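Local coordinates for glycosyl hydrolase (Rhizobium leguminosarum bv. trifolii, PDB 5NDX), which probably hydrolyses O-glycosidic bonds as a family 39 glycoside hydrolase, the bacterial orthologue of human alpha-L-iduronidase, at residues E485-Q490 with A590-S595; R542-G545 with R549-R552. The protein carries 2 engineered substitutions. One frame throughout, in Å; residues are numbered along the deposited sequence.

Contact 1. Residues E485-Q490 with A590-S595; sequences ELRRAQ and AFLHMS
Leu592 lays one methyl group over the middle of the Arg487 guanidinium: Leu592 CD2 sits 3.3 Å from Arg487 CZ, above the plane of the group, and 3.5 Å from Arg487 NH2. The same methyl lies 3.6 Å from Arg487 NE, and Leu592 CB adds a looser touch at 3.9 Å from that nitrogen. The leucine leaves its strand with CG anti to the backbone N (chi1 -175°), which carries the branched end across to the arginine. Its second torsion is not staggered, however, so the closeness of the methyl is best read with some caution. No hydrogen bond joins the two segments; an aliphatic group simply covers the flat face of a charged one. The strongest polar partner of Arg487 is in strand 358-362, where NH2 makes a salt bridge with Asp359 OD1 and a weak bond to the carbonyl of Ile360. Strand 590-594 is the third strand of a three-stranded antiparallel sheet, one half of the small C-terminal sandwich, which resembles a fibronectin type III domain as in human iduronidase. Within these segments helix 480-489 meets the strand through Arg487, whose chain is extended from CG to NE; nearer the start of the helix, Glu480 bonds to Ser595 OG. With an alanine here, a gap would probably open beneath the Leu592 methyl, and Asp359 would lose one of its arginine mates. His593, the next residue, turns to the other face of the strand, where its ring meets Tyr602 nearly at right angles. Met594 returns to the helix side and comes to the guanidinium at its edge, not its face. In the conformer given, one of two deposited, Met594 SD lies 3.3 Å from Arg487 NH1, near the guanidinium plane, and the chain bends at chi3 (71°), which also leaves CE 3.7 Å from that nitrogen.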
loop_
_atom_site.group_PDB
_atom_site.type_symbol
_atom_site.label_atom_id
_atom_site.label_comp_id
_atom_site.label_asym_id
_atom_site.label_seq_id
_atom_site.Cartn_x
_atom_site.Cartn_y
_atom_site.Cartn_z
ATOM N N GLU A 485 -12.012 17.147 -13.216
ATOM C CA GLU A 485 -11.345 16.435 -14.298
ATOM C C GLU A 485 -10.219 15.529 -13.761
ATOM O O GLU A 485 -10.105 14.397 -14.177
ATOM C CB GLU A 485 -10.886 17.449 -15.364
ATOM C CG GLU A 485 -10.169 16.888 -16.568
ATOM C CD GLU A 485 -9.542 17.991 -17.515
ATOM O OE1 GLU A 485 -9.608 19.244 -17.250
ATOM O OE2 GLU A 485 -8.972 17.575 -18.546
ATOM N N LEU A 486 -9.434 15.994 -12.797
ATOM C CA LEU A 486 -8.376 15.178 -12.208
ATOM C C LEU A 486 -8.917 14.018 -11.422
ATOM O O LEU A 486 -8.375 12.902 -11.496
ATOM C CB LEU A 486 -7.434 16.007 -11.301
ATOM C CG LEU A 486 -6.629 17.129 -11.968
ATOM C CD1 LEU A 486 -5.717 17.753 -10.951
ATOM C CD2 LEU A 486 -5.799 16.718 -13.173
ATOM N N ARG A 487 -9.982 14.248 -10.666
ATOM C CA ARG A 487 -10.579 13.185 -9.879
ATOM C C ARG A 487 -11.290 12.107 -10.752
ATOM O O ARG A 487 -11.453 10.956 -10.293
ATOM C CB ARG A 487 -11.549 13.751 -8.807
ATOM C CG ARG A 487 -10.821 14.543 -7.750
ATOM C CD ARG A 487 -11.637 14.754 -6.502
ATOM N NE ARG A 487 -10.779 15.069 -5.365
ATOM C CZ ARG A 487 -10.533 16.299 -4.954
ATOM N NH1 ARG A 487 -11.112 17.339 -5.543
ATOM N NH2 ARG A 487 -9.705 16.494 -3.949
ATOM N N ARG A 488 -11.752 12.457 -11.950
ATOM C CA ARG A 488 -12.216 11.427 -12.909
ATOM C C ARG A 488 -11.022 10.575 -13.376
ATOM O O ARG A 488 -11.091 9.335 -13.387
ATOM C CB ARG A 488 -12.931 12.052 -14.105
ATOM C CG ARG A 488 -13.465 11.116 -15.217
ATOM C CD ARG A 488 -14.116 11.875 -16.415
ATOM N NE ARG A 488 -14.630 13.251 -16.056
ATOM C CZ ARG A 488 -14.166 14.472 -16.480
ATOM N NH1 ARG A 488 -13.143 14.611 -17.356
ATOM N NH2 ARG A 488 -14.742 15.607 -16.010
ATOM N N ALA A 489 -9.926 11.252 -13.709
ATOM C CA ALA A 489 -8.738 10.598 -14.208
ATOM C C ALA A 489 -8.002 9.801 -13.161
ATOM O O ALA A 489 -7.282 8.864 -13.542
ATOM C CB ALA A 489 -7.768 11.609 -14.854
ATOM N N GLN A 490 -8.193 10.098 -11.870
ATOM C CA GLN A 490 -7.376 9.474 -10.844
ATOM C C GLN A 490 -7.807 8.058 -10.519
ATOM O O GLN A 490 -7.031 7.326 -9.905
ATOM C CB GLN A 490 -7.392 10.256 -9.526
ATOM C CG GLN A 490 -8.634 10.030 -8.636
ATOM C CD GLN A 490 -8.681 10.876 -7.378
ATOM O OE1 GLN A 490 -9.620 10.735 -6.532
ATOM N NE2 GLN A 490 -7.730 11.727 -7.205
ATOM N N ALA A 590 -14.070 4.627 -1.117
ATOM C CA ALA A 590 -13.801 5.966 -0.674
ATOM C C ALA A 590 -14.088 6.939 -1.816
ATOM O O ALA A 590 -13.965 6.588 -2.978
ATOM C CB ALA A 590 -12.360 6.091 -0.190
ATOM N N PHE A 591 -14.572 8.124 -1.478
ATOM C CA PHE A 591 -14.882 9.123 -2.485
ATOM C C PHE A 591 -14.875 10.527 -1.932
ATOM O O PHE A 591 -15.508 10.800 -0.929
ATOM C CB PHE A 591 -16.237 8.806 -3.119
ATOM C CG PHE A 591 -16.650 9.786 -4.179
ATOM C CD1 PHE A 591 -16.029 9.793 -5.416
ATOM C CD2 PHE A 591 -17.630 10.753 -3.921
ATOM C CE1 PHE A 591 -16.418 10.710 -6.421
ATOM C CE2 PHE A 591 -17.998 11.675 -4.912
ATOM C CZ PHE A 591 -17.391 11.646 -6.168
ATOM N N LEU A 592 -14.149 11.420 -2.587
ATOM C CA LEU A 592 -14.150 12.822 -2.234
ATOM C C LEU A 592 -15.185 13.577 -3.086
ATOM O O LEU A 592 -15.069 13.595 -4.306
ATOM C CB LEU A 592 -12.735 13.473 -2.368
ATOM C CG LEU A 592 -13.013 14.893 -1.813
ATOM C CD1 LEU A 592 -12.444 15.154 -0.445
ATOM C CD2 LEU A 592 -12.977 16.049 -2.750
ATOM N N HIS A 593 -16.222 14.159 -2.458
ATOM C CA HIS A 593 -17.221 14.952 -3.186
ATOM C C HIS A 593 -17.016 16.449 -2.967
ATOM O O HIS A 593 -16.922 16.878 -1.817
ATOM C CB HIS A 593 -18.646 14.630 -2.690
ATOM C CG HIS A 593 -19.708 15.241 -3.552
ATOM N ND1 HIS A 593 -20.825 15.873 -3.039
ATOM C CD2 HIS A 593 -19.784 15.363 -4.903
ATOM C CE1 HIS A 593 -21.579 16.297 -4.043
ATOM N NE2 HIS A 593 -20.964 16.023 -5.182
ATOM N N MET A 594 -16.992 17.219 -4.041
ATOM C CA MET A 594 -16.792 18.676 -4.028
ATOM C C MET A 594 -18.163 19.400 -4.080
ATOM O O MET A 594 -19.054 18.990 -4.842
ATOM C CB MET A 594 -15.949 19.091 -5.253
ATOM C CG MET A 594 -14.655 18.274 -5.484
ATOM S SD MET A 594 -13.743 18.646 -7.030
ATOM C CE MET A 594 -13.137 20.265 -6.555
ATOM N N SER A 595 -18.313 20.461 -3.293
ATOM C CA SER A 595 -19.490 21.364 -3.350
ATOM C C SER A 595 -20.822 20.639 -3.173
ATOM O O SER A 595 -21.613 20.574 -4.091
ATOM C CB SER A 595 -19.460 22.136 -4.671
ATOM O OG SER A 595 -18.217 22.818 -4.766
#

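Contact 2. Residues R542-G545 with R549-R552; sequences RYLG and REER
Glu550 OE1 is gripped by two arginines, one from each strand. Arg542 NE donates to the syn lone pair of Glu550 OE1 at 2.7 Å, while Arg552 NH1 takes the anti lone pair of the same oxygen at 2.8 Å. Arg542 holds the carboxylate side-on, its NH2 reaching the syn lone pair of Glu550 OE2 at 2.7 Å, and the guanidinium and carboxylate planes lie only 21° apart. Glu550 folds back at chi2 (-70°), which brings its carboxylate between the two cations, where the shared negative charge probably offsets their proximity. Arg542 has a further partner in Asp353, through NH1. The Arg552 guanidinium stands steeply to that of Arg542 and receives the Arg542 CD methylene over one face, toward its rim. Arg552 NH1 also bonds to Glu551 O at 2.8 Å, approaching from the face of that carbonyl opposite to Tyr543 N, whose bond to the same oxygen is almost straight (176°). Glu551 N returns a bond to Tyr543 O, which completes the pair. Farther along, Gly545 N donates to Arg549 O at 2.8 Å, in the carbonyl plane. On the Tyr543 and Glu551 face, the Glu551 carboxylate lies against Gly545, with OE2 3.4 Å from the glycine CA, where a side chain would collide with it. Arg549 bonds only weakly to Glu551 OE2; its stronger mate is Asp359. Strands 536-545 and 549-557 form an antiparallel beta hairpin, the first two strands of a fibronectin type III-like sandwich.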
loop_
_atom_site.group_PDB
_atom_site.type_symbol
_atom_site.label_atom_id
_atom_site.label_comp_id
_atom_site.label_asym_id
_atom_site.label_seq_id
_atom_site.Cartn_x
_atom_site.Cartn_y
_atom_site.Cartn_z
ATOM N N ARG A 542 -16.458 16.418 6.714
ATOM C CA ARG A 542 -16.261 17.721 6.115
ATOM C C ARG A 542 -14.787 18.093 5.964
ATOM O O ARG A 542 -14.003 17.960 6.876
ATOM C CB ARG A 542 -16.973 18.771 6.967
ATOM C CG ARG A 542 -16.746 20.207 6.531
ATOM C CD ARG A 542 -17.912 21.087 7.009
ATOM N NE ARG A 542 -17.728 22.468 6.590
ATOM C CZ ARG A 542 -16.927 23.345 7.200
ATOM N NH1 ARG A 542 -16.203 23.019 8.262
ATOM N NH2 ARG A 542 -16.835 24.576 6.708
ATOM N N TYR A 543 -14.421 18.585 4.786
ATOM C CA TYR A 543 -13.111 19.181 4.570
ATOM C C TYR A 543 -13.294 20.450 3.797
ATOM O O TYR A 543 -14.343 20.658 3.187
ATOM C CB TYR A 543 -12.201 18.221 3.752
ATOM C CG TYR A 543 -11.771 17.051 4.561
ATOM C CD1 TYR A 543 -10.612 17.091 5.318
ATOM C CD2 TYR A 543 -12.540 15.923 4.619
ATOM C CE1 TYR A 543 -10.225 16.010 6.096
ATOM C CE2 TYR A 543 -12.162 14.824 5.405
ATOM C CZ TYR A 543 -10.995 14.868 6.109
ATOM O OH TYR A 543 -10.648 13.790 6.846
ATOM N N LEU A 544 -12.252 21.275 3.797
ATOM C CA LEU A 544 -12.212 22.419 2.910
ATOM C C LEU A 544 -11.100 22.221 1.876
ATOM O O LEU A 544 -9.927 21.988 2.237
ATOM C CB LEU A 544 -11.984 23.718 3.696
ATOM C CG LEU A 544 -13.105 24.064 4.693
ATOM C CD1 LEU A 544 -12.728 25.298 5.524
ATOM C CD2 LEU A 544 -14.403 24.310 3.945
ATOM N N GLY A 545 -11.484 22.334 0.609
ATOM C CA GLY A 545 -10.561 22.314 -0.517
ATOM C C GLY A 545 -9.938 23.673 -0.777
ATOM O O GLY A 545 -10.274 24.653 -0.115
ATOM N N ARG A 549 -13.344 25.874 -0.594
ATOM C CA ARG A 549 -14.500 25.126 -1.124
ATOM C C ARG A 549 -14.966 24.005 -0.174
ATOM O O ARG A 549 -14.150 23.285 0.393
ATOM C CB ARG A 549 -14.085 24.516 -2.462
ATOM C CG ARG A 549 -15.115 23.617 -3.140
ATOM C CD ARG A 549 -14.555 22.957 -4.411
ATOM N NE ARG A 549 -13.102 22.686 -4.326
ATOM C CZ ARG A 549 -12.121 23.395 -4.909
ATOM N NH1 ARG A 549 -12.382 24.439 -5.719
ATOM N NH2 ARG A 549 -10.856 23.035 -4.672
ATOM N N GLU A 550 -16.279 23.826 -0.033
ATOM C CA GLU A 550 -16.821 22.805 0.845
ATOM C C GLU A 550 -16.618 21.463 0.192
ATOM O O GLU A 550 -16.887 21.307 -0.993
ATOM C CB GLU A 550 -18.326 23.005 1.112
ATOM C CG GLU A 550 -18.659 24.149 2.088
ATOM C CD GLU A 550 -18.244 23.840 3.511
ATOM O OE1 GLU A 550 -18.293 22.661 3.938
ATOM O OE2 GLU A 550 -17.859 24.785 4.239
ATOM N N GLU A 551 -16.121 20.501 0.953
ATOM C CA GLU A 551 -15.961 19.135 0.404
ATOM C C GLU A 551 -16.410 18.124 1.441
ATOM O O GLU A 551 -16.394 18.415 2.651
ATOM C CB GLU A 551 -14.497 18.851 0.018
ATOM C CG GLU A 551 -13.977 19.737 -1.099
ATOM C CD GLU A 551 -12.516 19.502 -1.483
ATOM O OE1 GLU A 551 -11.794 18.827 -0.731
ATOM O OE2 GLU A 551 -12.119 20.039 -2.530
ATOM N N ARG A 552 -16.762 16.936 0.968
ATOM C CA ARG A 552 -17.100 15.796 1.855
ATOM C C ARG A 552 -16.351 14.542 1.444
ATOM O O ARG A 552 -16.458 14.122 0.310
ATOM C CB ARG A 552 -18.593 15.528 1.768
ATOM C CG ARG A 552 -19.478 16.722 2.153
ATOM C CD ARG A 552 -19.370 17.070 3.640
ATOM N NE ARG A 552 -20.209 18.232 3.997
ATOM C CZ ARG A 552 -19.865 19.521 3.884
ATOM N NH1 ARG A 552 -18.674 19.914 3.441
ATOM N NH2 ARG A 552 -20.726 20.445 4.224
#

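How the contacts relate
Contact 1 and contact 2 have centres about 12 Å apart and share one three-stranded sheet, in which strand 549-557 is the middle member. Its backbone pairs with strand 590-594 at the far edge from the hairpin partner: His593 N lies 2.8 Å from Arg552 O and Ser595 N lies 2.8 Å from Glu550 O, both probable hydrogen bonds. Asp359 ties the two together electrostatically, since its OD1 meets Arg487 of contact 1 and its OD2 meets Arg549 of contact 2. Leu592, which covers the Arg487 guanidinium, also touches Glu551. Neither contact belongs to either pocket in which the ligand is bound; contact 1 joins helix 480-489 to the edge strand of the C-terminal sheet, and contact 2 is the hairpin within it.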